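Local structure of probable endoglucanase (Gluconacetobacter xylinus, 1WZZ) at residues A65-M70 with K120-P125; I111-G116 with Y171-S176; M142-G147 with V151-A156; S164-L169 with S225-W230; P307-A312 with A319-V324. The protein hydrolyses internal beta-1,4-glucosidic linkages of cellulose derivatives such as carboxymethyl-cellulose, as a family 8 endoglucanase required for cellulose biosynthesis. All coordinates share one frame; numbering follows the deposited sequence.

Contact 1. Residues A65-M70 with K120-P125; sequences ASFQSM and KRFQRP
Gln-68 sets off with CG beside its backbone N (chi1 -72°) and then runs extended, whereas Arg-124 bends at both chi2 (-76°) and chi3 (-62°), which turns its guanidinium toward the glutamine amide. The contact links two helices of the (alpha/alpha)6 barrel, helix 64-77 and the C-terminal part of helix 105-122 with the turn after it, well out from the centre of the chain. The two polar side chains cross at about a right angle. Arg-124 NH2 gives Gln-68 OE1 a weak, bent hydrogen bond of 3.3 Å; OE1 lies at the guanidinium edge, near its plane, although the amide plane itself is strongly tilted against it. A firmer partner for the arginine is Asp-126, in a salt bridge to NE, and Tyr-127 adds a cation-pi contact. In the turn, Gln-123 closes helix 105-122 with a Schellman motif, and Arg-124 is the N-cap of the next helix. The apolar half of the contact is light. Phe-67 is buried against Ala-114, Ala-118 and the Tyr-127 ring, while the partly exposed Phe-122 leans in obliquely, its CE2 4.4 Å from Phe-67 CB.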
# COMPACT_ATOMS: atom_id res chain seq x y z
N ALA A 65 -21.14 -3.01 -9.04
CA ALA A 65 -21.13 -2.24 -10.28
C ALA A 65 -19.86 -1.40 -10.44
O ALA A 65 -19.23 -1.37 -11.51
CB ALA A 65 -22.39 -1.35 -10.36
N SER A 66 -19.46 -0.69 -9.38
CA SER A 66 -18.25 0.13 -9.48
C SER A 66 -17.01 -0.76 -9.58
O SER A 66 -16.07 -0.42 -10.30
CB SER A 66 -18.12 1.04 -8.24
OG SER A 66 -19.18 1.99 -8.21
N PHE A 67 -17.00 -1.86 -8.84
CA PHE A 67 -15.86 -2.79 -8.89
C PHE A 67 -15.64 -3.28 -10.33
O PHE A 67 -14.52 -3.27 -10.85
CB PHE A 67 -16.08 -3.99 -7.99
CG PHE A 67 -14.89 -4.89 -7.93
CD1 PHE A 67 -13.92 -4.71 -6.95
CD2 PHE A 67 -14.69 -5.86 -8.91
CE1 PHE A 67 -12.77 -5.49 -6.94
CE2 PHE A 67 -13.54 -6.64 -8.93
CZ PHE A 67 -12.58 -6.46 -7.95
N GLN A 68 -16.73 -3.70 -10.97
CA GLN A 68 -16.67 -4.18 -12.34
C GLN A 68 -16.11 -3.15 -13.30
O GLN A 68 -15.26 -3.45 -14.15
CB GLN A 68 -18.08 -4.60 -12.78
CG GLN A 68 -18.54 -5.87 -12.12
CD GLN A 68 -20.01 -6.20 -12.39
OE1 GLN A 68 -20.45 -7.34 -12.20
NE2 GLN A 68 -20.78 -5.19 -12.80
N SER A 69 -16.58 -1.92 -13.17
CA SER A 69 -16.13 -0.83 -14.00
C SER A 69 -14.64 -0.56 -13.81
O SER A 69 -13.91 -0.40 -14.79
CB SER A 69 -16.93 0.44 -13.70
OG SER A 69 -16.57 1.52 -14.56
N MSE A 70 -14.18 -0.49 -12.56
CA MSE A 70 -12.77 -0.20 -12.32
C MSE A 70 -11.86 -1.34 -12.73
O MSE A 70 -10.75 -1.10 -13.21
CB MSE A 70 -12.52 0.13 -10.84
CG MSE A 70 -13.18 1.44 -10.44
SE MSE A 70 -12.79 1.87 -8.56
CE MSE A 70 -14.03 0.67 -7.84
N LYS A 120 -14.78 -13.54 -3.38
CA LYS A 120 -15.48 -14.18 -2.28
C LYS A 120 -16.81 -13.47 -1.99
O LYS A 120 -17.86 -14.11 -1.86
CB LYS A 120 -14.61 -14.18 -1.02
CG LYS A 120 -15.25 -15.01 0.12
CD LYS A 120 -14.48 -14.95 1.43
CE LYS A 120 -15.15 -15.86 2.47
NZ LYS A 120 -14.46 -15.82 3.80
N ARG A 121 -16.78 -12.15 -1.90
CA ARG A 121 -17.99 -11.40 -1.58
C ARG A 121 -19.10 -11.50 -2.61
O ARG A 121 -20.29 -11.59 -2.25
CB ARG A 121 -17.67 -9.93 -1.36
CG ARG A 121 -18.89 -9.12 -1.02
CD ARG A 121 -18.53 -7.92 -0.21
NE ARG A 121 -19.73 -7.29 0.33
CZ ARG A 121 -19.71 -6.39 1.30
NH1 ARG A 121 -18.55 -6.03 1.83
NH2 ARG A 121 -20.84 -5.85 1.73
N PHE A 122 -18.73 -11.48 -3.87
CA PHE A 122 -19.70 -11.50 -4.96
C PHE A 122 -19.88 -12.88 -5.61
O PHE A 122 -20.63 -12.98 -6.59
CB PHE A 122 -19.29 -10.47 -6.02
CG PHE A 122 -19.13 -9.06 -5.48
CD1 PHE A 122 -20.15 -8.47 -4.75
CD2 PHE A 122 -17.96 -8.33 -5.74
CE1 PHE A 122 -20.01 -7.15 -4.28
CE2 PHE A 122 -17.81 -7.00 -5.27
CZ PHE A 122 -18.84 -6.42 -4.55
N GLN A 123 -19.20 -13.90 -5.08
CA GLN A 123 -19.27 -15.28 -5.61
C GLN A 123 -18.93 -15.28 -7.10
O GLN A 123 -19.69 -15.76 -7.96
CB GLN A 123 -20.68 -15.85 -5.38
CG GLN A 123 -21.00 -16.03 -3.91
CD GLN A 123 -22.39 -16.59 -3.66
OE1 GLN A 123 -22.69 -17.05 -2.56
NE2 GLN A 123 -23.24 -16.55 -4.68
N ARG A 124 -17.76 -14.71 -7.39
CA ARG A 124 -17.27 -14.59 -8.75
C ARG A 124 -15.97 -15.37 -8.87
O ARG A 124 -14.89 -14.88 -8.56
CB ARG A 124 -17.01 -13.11 -9.07
CG ARG A 124 -18.25 -12.28 -9.31
CD ARG A 124 -18.84 -12.56 -10.68
NE ARG A 124 -17.93 -12.21 -11.76
CZ ARG A 124 -18.04 -11.13 -12.53
NH1 ARG A 124 -17.16 -10.89 -13.50
NH2 ARG A 124 -19.05 -10.29 -12.35
N PRO A 125 -16.05 -16.63 -9.34
CA PRO A 125 -14.83 -17.42 -9.47
C PRO A 125 -13.79 -16.87 -10.44
O PRO A 125 -12.59 -17.18 -10.30
CB PRO A 125 -15.35 -18.82 -9.87
CG PRO A 125 -16.63 -18.49 -10.59
CD PRO A 125 -17.24 -17.40 -9.74

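Contact 2. Residues I111-G116 with Y171-S176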
# COMPACT_ATOMS: atom_id res chain seq x y z
N ILE A 111 -4.54 -4.59 -6.34
CA ILE A 111 -5.51 -5.07 -7.30
C ILE A 111 -5.81 -6.55 -7.03
O ILE A 111 -6.98 -6.96 -7.03
CB ILE A 111 -5.00 -4.85 -8.74
CG1 ILE A 111 -5.00 -3.35 -9.03
CG2 ILE A 111 -5.88 -5.60 -9.74
CD1 ILE A 111 -4.29 -2.97 -10.36
N ALA A 112 -4.77 -7.35 -6.81
CA ALA A 112 -4.98 -8.78 -6.51
C ALA A 112 -5.77 -8.94 -5.21
O ALA A 112 -6.63 -9.81 -5.10
CB ALA A 112 -3.65 -9.52 -6.39
N LEU A 113 -5.44 -8.14 -4.19
CA LEU A 113 -6.16 -8.21 -2.93
C LEU A 113 -7.64 -7.96 -3.19
O LEU A 113 -8.51 -8.74 -2.75
CB LEU A 113 -5.65 -7.15 -1.96
CG LEU A 113 -6.43 -7.08 -0.63
CD1 LEU A 113 -6.34 -8.40 0.16
CD2 LEU A 113 -5.84 -5.95 0.16
N ALA A 114 -7.93 -6.88 -3.92
CA ALA A 114 -9.31 -6.49 -4.22
C ALA A 114 -10.04 -7.61 -4.97
O ALA A 114 -11.20 -7.90 -4.68
CB ALA A 114 -9.34 -5.20 -5.07
N LEU A 115 -9.37 -8.22 -5.93
CA LEU A 115 -10.01 -9.31 -6.69
C LEU A 115 -10.31 -10.53 -5.82
O LEU A 115 -11.38 -11.15 -5.96
CB LEU A 115 -9.12 -9.69 -7.88
CG LEU A 115 -9.16 -8.68 -9.05
CD1 LEU A 115 -7.93 -8.85 -9.97
CD2 LEU A 115 -10.47 -8.88 -9.88
N GLY A 116 -9.40 -10.90 -4.93
CA GLY A 116 -9.67 -12.02 -4.05
C GLY A 116 -10.85 -11.66 -3.14
O GLY A 116 -11.71 -12.48 -2.92
N TYR A 171 5.25 -1.38 0.34
CA TYR A 171 4.69 -2.17 -0.75
C TYR A 171 4.38 -3.58 -0.26
O TYR A 171 3.85 -4.40 -1.02
CB TYR A 171 5.67 -2.23 -1.91
CG TYR A 171 5.68 -0.99 -2.78
CD1 TYR A 171 5.28 0.27 -2.29
CD2 TYR A 171 6.18 -1.05 -4.08
CE1 TYR A 171 5.40 1.41 -3.08
CE2 TYR A 171 6.30 0.07 -4.87
CZ TYR A 171 5.92 1.31 -4.38
OH TYR A 171 6.09 2.46 -5.13
N TYR A 172 4.75 -3.88 0.99
CA TYR A 172 4.40 -5.16 1.59
C TYR A 172 2.96 -4.99 2.05
O TYR A 172 2.68 -4.71 3.23
CB TYR A 172 5.28 -5.53 2.79
CG TYR A 172 6.60 -6.14 2.40
CD1 TYR A 172 7.61 -5.37 1.85
CD2 TYR A 172 6.82 -7.51 2.57
CE1 TYR A 172 8.84 -5.95 1.46
CE2 TYR A 172 8.03 -8.09 2.19
CZ TYR A 172 9.02 -7.30 1.64
OH TYR A 172 10.23 -7.85 1.29
N VAL A 173 2.05 -5.14 1.10
CA VAL A 173 0.61 -5.00 1.38
C VAL A 173 0.25 -6.31 2.12
O VAL A 173 -0.20 -7.30 1.53
CB VAL A 173 -0.15 -4.82 0.04
CG1 VAL A 173 -1.66 -4.68 0.30
CG2 VAL A 173 0.40 -3.59 -0.70
N MSE A 174 0.52 -6.33 3.44
CA MSE A 174 0.32 -7.51 4.29
C MSE A 174 -0.89 -8.41 4.10
O MSE A 174 -0.74 -9.63 3.95
CB MSE A 174 0.36 -7.10 5.76
CG MSE A 174 1.73 -6.82 6.25
SE MSE A 174 2.75 -8.37 5.90
CE MSE A 174 3.80 -7.71 4.43
N PRO A 175 -2.10 -7.86 4.18
CA PRO A 175 -3.29 -8.68 3.98
C PRO A 175 -3.27 -9.35 2.61
O PRO A 175 -3.83 -10.43 2.44
CB PRO A 175 -4.45 -7.68 4.08
CG PRO A 175 -3.83 -6.35 3.82
CD PRO A 175 -2.49 -6.48 4.54
N SER A 176 -2.67 -8.68 1.62
CA SER A 176 -2.61 -9.29 0.29
C SER A 176 -1.63 -10.46 0.26
O SER A 176 -1.88 -11.47 -0.44
CB SER A 176 -2.21 -8.24 -0.76
OG SER A 176 -2.48 -8.74 -2.08
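Leu-113 is the side chain that residues 173-176 pack around. The approach to it is a tight bend: Tyr-172 and Val-173 are each the centre of an inverse gamma turn, and the Tyr-172 hydroxyl is tied by a hydrogen bond to Leu-152 N in the hairpin of residues 143-152. Val-173, at the N-cap position of helix 174-184, sends CG1 to within 4.4 Å of Leu-113 CD2, a light touch at the leucine tip. Pro-175, in the first turn of the helix, meets both leucine branches. Its ring atom CG lies 4.2 Å from Leu-113 CD2, and its carbonyl O lies 4.0 Å from Leu-113 CD1. Ser-176 comes nearest, with its CA only 4.9 Å from that of Leu-113. The leucine spreads over it: Leu-113 CD1 is 3.8 Å from Ser-176 CA, and Leu-113 CB is 3.5 Å from Ser-176 OG. With OG anti to the backbone N (chi1 -165°), this buried hydroxyl reaches Tyr-135 OH and Leu-109 O, and both hydrogen bonds satisfy it. One turn on, Gln-179 NE2 bonds to Leu-113 O and fastens the two helices from a second point, while Leu-56 of helix 48-61 packs on the leucine as well. The Val-173 side chain is about 4 Å from that of Asp-106, the predicted nucleophile, consistent with this join, where the start of helix 174-184 meets helix 105-122, lining the catalytic region of a family 8 (alpha/alpha)6 barrel.

Contact 3. Residues M142-G147 with V151-A156; sequences MTMKAG and VLMPGA
Met-144 and Val-151 form the antiparallel hydrogen-bonded pair of a beta hairpin built from strands 143-146 and 149-152. Val-151 N reaches Met-144 O at 2.7 Å, nearly in line with the carbonyl, and Met-144 N returns a bond of 3.0 Å to Val-151 O. Thr-143 and Leu-152 make the non-hydrogen-bonded pair next to it, where Thr-143 CA also approaches Val-151 O, at 3.1 Å. A third backbone bond, nearly straight, runs from Met-153 N to Met-142 O just beyond the strands. The next shell is a row of selenomethionines. Met-153 lies obliquely against Met-144, and Met-153 SE is 3.9 Å from Met-144 SE. It crosses Met-142 at about a right angle, with Met-153 CE 3.8 Å from Met-142 SE. Further out, Thr-105 OG1 is hydrogen-bonded to Met-153 O and Asn-103 OD1 to Ala-156 N, which fixes residues 153-156 close to the start of helix 105-122. Thr-143 OG1 is held by Leu-139 O of helix 125-142, leaving the methyl CG2 to meet Leu-152 CD1. Bends at chi2 and chi3 carry Met-142 past Gly-155, which puts Met-142 CE 3.6 Å from Ala-156 CB.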
# COMPACT_ATOMS: atom_id res chain seq x y z
N MSE A 142 8.83 -10.76 -8.86
CA MSE A 142 9.20 -9.68 -7.96
C MSE A 142 9.78 -10.10 -6.63
O MSE A 142 9.91 -9.26 -5.73
CB MSE A 142 7.98 -8.78 -7.71
CG MSE A 142 7.37 -8.17 -8.97
SE MSE A 142 8.71 -6.95 -9.80
CE MSE A 142 8.24 -7.19 -11.67
N THR A 143 10.09 -11.38 -6.46
CA THR A 143 10.70 -11.78 -5.18
C THR A 143 12.01 -12.43 -5.52
O THR A 143 12.09 -13.23 -6.47
CB THR A 143 9.81 -12.75 -4.30
OG1 THR A 143 9.67 -14.03 -4.93
CG2 THR A 143 8.43 -12.16 -4.10
N MSE A 144 13.04 -12.06 -4.77
CA MSE A 144 14.38 -12.57 -5.01
C MSE A 144 15.27 -12.39 -3.78
O MSE A 144 14.85 -11.85 -2.77
CB MSE A 144 15.03 -11.81 -6.14
CG MSE A 144 15.42 -10.43 -5.73
SE MSE A 144 16.47 -9.59 -7.10
CE MSE A 144 17.86 -10.89 -7.34
N LYS A 145 16.53 -12.79 -3.91
CA LYS A 145 17.49 -12.74 -2.81
C LYS A 145 18.31 -11.49 -2.63
O LYS A 145 18.75 -10.86 -3.59
CB LYS A 145 18.41 -13.96 -2.93
CG LYS A 145 17.62 -15.26 -3.00
CD LYS A 145 18.46 -16.44 -3.50
CE LYS A 145 19.63 -16.74 -2.58
NZ LYS A 145 20.34 -18.00 -3.00
N ALA A 146 18.49 -11.11 -1.37
CA ALA A 146 19.28 -9.95 -1.02
C ALA A 146 19.83 -10.30 0.36
O ALA A 146 19.07 -10.42 1.33
CB ALA A 146 18.40 -8.71 -0.94
N GLY A 147 21.15 -10.47 0.45
CA GLY A 147 21.71 -10.84 1.74
C GLY A 147 21.03 -12.13 2.19
O GLY A 147 20.85 -13.05 1.40
N VAL A 151 13.34 -10.96 -0.72
CA VAL A 151 12.61 -9.69 -0.65
C VAL A 151 11.63 -9.48 -1.77
O VAL A 151 11.73 -10.14 -2.80
CB VAL A 151 13.60 -8.53 -0.66
CG1 VAL A 151 14.65 -8.77 0.48
CG2 VAL A 151 14.34 -8.46 -2.03
N LEU A 152 10.72 -8.53 -1.56
CA LEU A 152 9.71 -8.16 -2.55
C LEU A 152 10.22 -6.86 -3.22
O LEU A 152 10.34 -5.83 -2.57
CB LEU A 152 8.40 -7.90 -1.81
CG LEU A 152 7.16 -7.49 -2.59
CD1 LEU A 152 6.63 -8.69 -3.41
CD2 LEU A 152 6.09 -7.03 -1.56
N MSE A 153 10.50 -6.90 -4.53
CA MSE A 153 11.00 -5.73 -5.26
C MSE A 153 9.85 -4.74 -5.53
O MSE A 153 8.72 -5.16 -5.74
CB MSE A 153 11.63 -6.13 -6.63
CG MSE A 153 12.83 -7.04 -6.54
SE MSE A 153 13.94 -6.79 -8.16
CE MSE A 153 12.52 -6.69 -9.53
N PRO A 154 10.14 -3.43 -5.55
CA PRO A 154 9.10 -2.41 -5.80
C PRO A 154 8.61 -2.29 -7.25
O PRO A 154 7.55 -1.74 -7.50
CB PRO A 154 9.76 -1.10 -5.34
CG PRO A 154 11.00 -1.48 -4.60
CD PRO A 154 11.43 -2.82 -5.15
N GLY A 155 9.41 -2.80 -8.18
CA GLY A 155 9.06 -2.73 -9.59
C GLY A 155 10.11 -3.50 -10.38
O GLY A 155 11.18 -3.80 -9.86
N ALA A 156 9.82 -3.77 -11.65
CA ALA A 156 10.74 -4.54 -12.50
C ALA A 156 12.02 -3.79 -12.82
O ALA A 156 13.10 -4.39 -12.93
CB ALA A 156 10.04 -4.90 -13.79

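Contact 4. Residues S164-L169 with S225-W230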
# COMPACT_ATOMS: atom_id res chain seq x y z
N SER A 164 23.51 -3.45 -4.25
CA SER A 164 22.37 -3.61 -3.35
C SER A 164 21.04 -3.57 -4.08
O SER A 164 20.99 -3.31 -5.28
CB SER A 164 22.40 -2.49 -2.31
OG SER A 164 22.22 -1.24 -2.93
N VAL A 165 19.97 -3.85 -3.34
CA VAL A 165 18.63 -3.78 -3.91
C VAL A 165 17.87 -2.78 -3.08
O VAL A 165 18.11 -2.67 -1.87
CB VAL A 165 17.85 -5.13 -3.86
CG1 VAL A 165 18.56 -6.15 -4.76
CG2 VAL A 165 17.69 -5.64 -2.44
N ILE A 166 16.96 -2.08 -3.73
CA ILE A 166 16.15 -1.07 -3.07
C ILE A 166 14.75 -1.66 -2.87
O ILE A 166 14.17 -2.23 -3.80
CB ILE A 166 16.02 0.19 -3.92
CG1 ILE A 166 17.41 0.80 -4.19
CG2 ILE A 166 15.09 1.19 -3.23
CD1 ILE A 166 18.23 1.02 -2.96
N LEU A 167 14.22 -1.51 -1.65
CA LEU A 167 12.88 -2.01 -1.32
C LEU A 167 12.04 -0.85 -0.81
O LEU A 167 12.55 0.14 -0.31
CB LEU A 167 12.92 -3.01 -0.17
CG LEU A 167 13.89 -4.17 -0.28
CD1 LEU A 167 13.79 -5.08 0.92
CD2 LEU A 167 13.58 -4.91 -1.56
N ASN A 168 10.73 -1.01 -0.93
CA ASN A 168 9.82 -0.02 -0.37
C ASN A 168 9.00 -0.87 0.59
O ASN A 168 8.18 -1.67 0.16
CB ASN A 168 8.95 0.61 -1.44
CG ASN A 168 8.18 1.78 -0.89
OD1 ASN A 168 7.56 1.68 0.19
ND2 ASN A 168 8.21 2.89 -1.59
N LEU A 169 9.24 -0.73 1.89
CA LEU A 169 8.54 -1.59 2.84
C LEU A 169 7.04 -1.42 2.81
O LEU A 169 6.31 -2.36 3.14
CB LEU A 169 9.08 -1.36 4.27
CG LEU A 169 10.52 -1.84 4.49
CD1 LEU A 169 11.01 -1.38 5.89
CD2 LEU A 169 10.56 -3.37 4.36
N SER A 225 20.19 0.01 5.12
CA SER A 225 20.47 1.43 5.20
C SER A 225 19.34 2.19 4.54
O SER A 225 18.49 1.58 3.89
CB SER A 225 21.79 1.76 4.49
OG SER A 225 21.78 1.45 3.09
N ILE A 226 19.31 3.51 4.72
CA ILE A 226 18.28 4.32 4.07
C ILE A 226 18.71 4.51 2.61
O ILE A 226 19.83 4.96 2.35
CB ILE A 226 18.14 5.68 4.76
CG1 ILE A 226 17.80 5.45 6.24
CG2 ILE A 226 17.09 6.53 4.04
CD1 ILE A 226 18.07 6.67 7.12
N ALA A 227 17.85 4.17 1.64
CA ALA A 227 18.23 4.31 0.23
C ALA A 227 18.69 5.72 -0.14
O ALA A 227 18.07 6.71 0.23
CB ALA A 227 17.08 3.87 -0.68
N SER A 228 19.76 5.81 -0.94
CA SER A 228 20.30 7.12 -1.30
C SER A 228 19.60 7.94 -2.38
O SER A 228 19.82 9.16 -2.46
CB SER A 228 21.78 6.97 -1.71
OG SER A 228 21.85 6.33 -2.97
N GLY A 229 18.76 7.33 -3.20
CA GLY A 229 18.12 8.13 -4.24
C GLY A 229 16.91 9.01 -3.93
O GLY A 229 16.35 9.62 -4.84
N TRP A 230 16.51 9.06 -2.66
CA TRP A 230 15.35 9.85 -2.23
C TRP A 230 15.66 10.48 -0.87
O TRP A 230 16.53 10.02 -0.15
CB TRP A 230 14.13 8.94 -2.00
CG TRP A 230 13.61 8.21 -3.21
CD1 TRP A 230 12.56 8.58 -4.01
CD2 TRP A 230 14.09 6.97 -3.73
NE1 TRP A 230 12.36 7.64 -5.00
CE2 TRP A 230 13.29 6.64 -4.85
CE3 TRP A 230 15.13 6.10 -3.36
CZ2 TRP A 230 13.49 5.48 -5.60
CZ3 TRP A 230 15.33 4.94 -4.12
CH2 TRP A 230 14.51 4.65 -5.22
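Ile-166 reaches Ala-227 and Trp-230 with two different branches, so that outer strand 164-167 of a three-stranded antiparallel sheet meets the loop that follows the other outer strand, 224-226. Strand 215-218 runs between the two, and Ala-216 of that strand touches the isoleucine too. The tight part is buried and wholly apolar. Ile-166 CD1 meets Ala-227 CB at 3.8 Å, both side chains leaving their backbones toward each other, and the backbone of Ala-227 is hydrogen-bonded to that of Trp-214. The chi1 of -60° sets CG1 beside the backbone N and CG2 opposite it, so the isoleucine forks, one arm for the alanine and one for the indole. The looser side belongs to Trp-230, which is partly exposed and follows the solvent-facing Ser-228 and Gly-229 in the loop. Its indole is stacked on Trp-214, which also packs against Ala-227 and probably helps to set the ring's position. Against the isoleucine the six-membered ring lies obliquely, offering two neighbouring carbons to one methyl: Ile-166 CG2 stands 3.9 Å from Trp-230 CZ3 and 4.0 Å from Trp-230 CH2.

Contact 5. Residues P307-A312 with A319-V324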
# COMPACT_ATOMS: atom_id res chain seq x y z
N PRO A 307 -11.09 10.13 11.10
CA PRO A 307 -11.39 11.28 10.25
C PRO A 307 -12.36 10.73 9.19
O PRO A 307 -12.39 9.51 8.97
CB PRO A 307 -10.04 11.62 9.60
CG PRO A 307 -9.03 11.11 10.61
CD PRO A 307 -9.64 9.84 11.15
N THR A 308 -13.15 11.61 8.57
CA THR A 308 -14.08 11.21 7.50
C THR A 308 -13.69 11.89 6.19
O THR A 308 -13.05 12.97 6.16
CB THR A 308 -15.56 11.53 7.87
OG1 THR A 308 -15.68 12.92 8.18
CG2 THR A 308 -15.99 10.68 9.08
N LEU A 309 -14.07 11.28 5.08
CA LEU A 309 -13.67 11.77 3.78
C LEU A 309 -14.28 13.09 3.32
O LEU A 309 -13.74 13.73 2.42
CB LEU A 309 -13.90 10.66 2.71
CG LEU A 309 -12.69 9.75 2.50
CD1 LEU A 309 -12.37 8.97 3.75
CD2 LEU A 309 -12.95 8.81 1.32
N ASP A 310 -15.39 13.49 3.93
CA ASP A 310 -15.97 14.76 3.54
C ASP A 310 -15.06 15.92 3.96
O ASP A 310 -15.22 17.04 3.49
CB ASP A 310 -17.39 14.91 4.12
CG ASP A 310 -17.48 14.58 5.59
OD1 ASP A 310 -17.07 13.47 6.00
OD2 ASP A 310 -17.98 15.44 6.36
N HIS A 311 -14.08 15.62 4.81
CA HIS A 311 -13.11 16.60 5.29
C HIS A 311 -11.72 16.38 4.69
O HIS A 311 -10.78 17.09 5.05
CB HIS A 311 -13.01 16.55 6.81
CG HIS A 311 -14.28 16.93 7.50
ND1 HIS A 311 -14.87 16.16 8.47
CD2 HIS A 311 -15.13 17.96 7.27
CE1 HIS A 311 -16.03 16.69 8.81
NE2 HIS A 311 -16.22 17.78 8.09
N ALA A 312 -11.59 15.41 3.78
CA ALA A 312 -10.30 15.11 3.18
C ALA A 312 -9.80 16.26 2.32
O ALA A 312 -10.53 16.75 1.43
CB ALA A 312 -10.41 13.83 2.31
N ALA A 319 -7.76 8.49 0.26
CA ALA A 319 -7.47 7.08 0.04
C ALA A 319 -6.84 6.44 1.26
O ALA A 319 -7.21 5.34 1.66
CB ALA A 319 -6.54 6.91 -1.17
N LEU A 320 -5.89 7.12 1.88
CA LEU A 320 -5.25 6.54 3.07
C LEU A 320 -6.26 6.38 4.19
O LEU A 320 -6.26 5.41 4.92
CB LEU A 320 -4.09 7.43 3.51
CG LEU A 320 -3.33 6.98 4.75
CD1 LEU A 320 -2.76 5.55 4.51
CD2 LEU A 320 -2.16 7.95 5.00
N THR A 321 -7.14 7.37 4.33
CA THR A 321 -8.14 7.28 5.38
C THR A 321 -9.09 6.11 5.16
O THR A 321 -9.36 5.34 6.09
CB THR A 321 -8.95 8.60 5.48
OG1 THR A 321 -8.04 9.67 5.78
CG2 THR A 321 -9.98 8.52 6.58
N LEU A 322 -9.58 5.95 3.93
CA LEU A 322 -10.49 4.83 3.65
C LEU A 322 -9.77 3.49 3.82
O LEU A 322 -10.35 2.51 4.29
CB LEU A 322 -11.09 5.00 2.24
CG LEU A 322 -12.21 4.05 1.80
CD1 LEU A 322 -13.14 3.64 2.90
CD2 LEU A 322 -12.96 4.78 0.70
N LEU A 323 -8.48 3.45 3.52
CA LEU A 323 -7.72 2.22 3.71
C LEU A 323 -7.75 1.83 5.19
O LEU A 323 -7.84 0.65 5.55
CB LEU A 323 -6.29 2.44 3.24
CG LEU A 323 -5.40 1.20 3.16
CD1 LEU A 323 -5.97 0.24 2.07
CD2 LEU A 323 -3.99 1.65 2.83
N VAL A 324 -7.66 2.82 6.09
CA VAL A 324 -7.72 2.54 7.51
C VAL A 324 -9.12 2.01 7.90
O VAL A 324 -9.24 1.10 8.74
CB VAL A 324 -7.38 3.81 8.35
CG1 VAL A 324 -7.61 3.51 9.84
CG2 VAL A 324 -5.90 4.22 8.12
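Thr-321, pointing from its helix toward residues 307-312, meets them through its CB and its methyl. At the base of the side chain, Thr-321 CB lies 3.9 Å from Leu-309 CD1. From there the chain forks. With chi1 at -60°, OG1 sits beside the backbone N and is hydrogen-bonded back to Ser-317 O, one turn earlier in the same helix; CG2, anti to the backbone N, goes to the other segment. This methyl touches two groups, Leu-309 CD1 at 3.7 Å and the carbonyl O of Pro-307 at 3.5 Å, with Pro-307 CB a little farther off. The same proline oxygen is hydrogen-bonded to Tyr-325 OH, one turn further along the helix. The helix is 315-331 of the (alpha/alpha)6 barrel, and residues 307-312 belong to the long connection that leads into it from helix 289-297, so the chain here folds back over the helix it is about to form. The leucine and threonine side chains lie alongside each other, running in opposite senses. The second leucine branch continues to the next residue: Leu-309 CD2 is 4.1 Å from Leu-322 CD2, the two leucines crossing at about a right angle. Helix 18-30 covers this patch, with Ile-25 and Phe-26 on Leu-309 and Gln-22 on Leu-322. Gln-22 OE1 also binds Leu-309 N, and Lys-29 NZ binds Leu-309 O. Residues 309-311 form a short 3-10 turn; just ahead of it, Thr-308 OG1 donates a 2.6 Å hydrogen bond to Asp-310 OD1 on its syn side.

Overall arrangement
All five contacts lie in the one family 8 catalytic unit. Contacts 1 and 2 share helix 105-122 and touch through Phe-67, which packs on Ala-114 and Leu-115; their centres are 15 Å apart and their segments alternate along the chain. Contact 3 falls between the two segments of contact 2. It also abuts contact 4, with centres 12 Å apart, where Val-151 and Leu-152 meet Leu-167. The first segment of contact 4 runs on into the second segment of contact 2. Contact 5 closes last, near the C-terminus, across the chain's centre from contacts 3 and 4. Contacts 1 and 2 thus join barrel helices and contact 5 lays a connecting loop on helix 315-331, while the strands of 3 and 4 gather on one side.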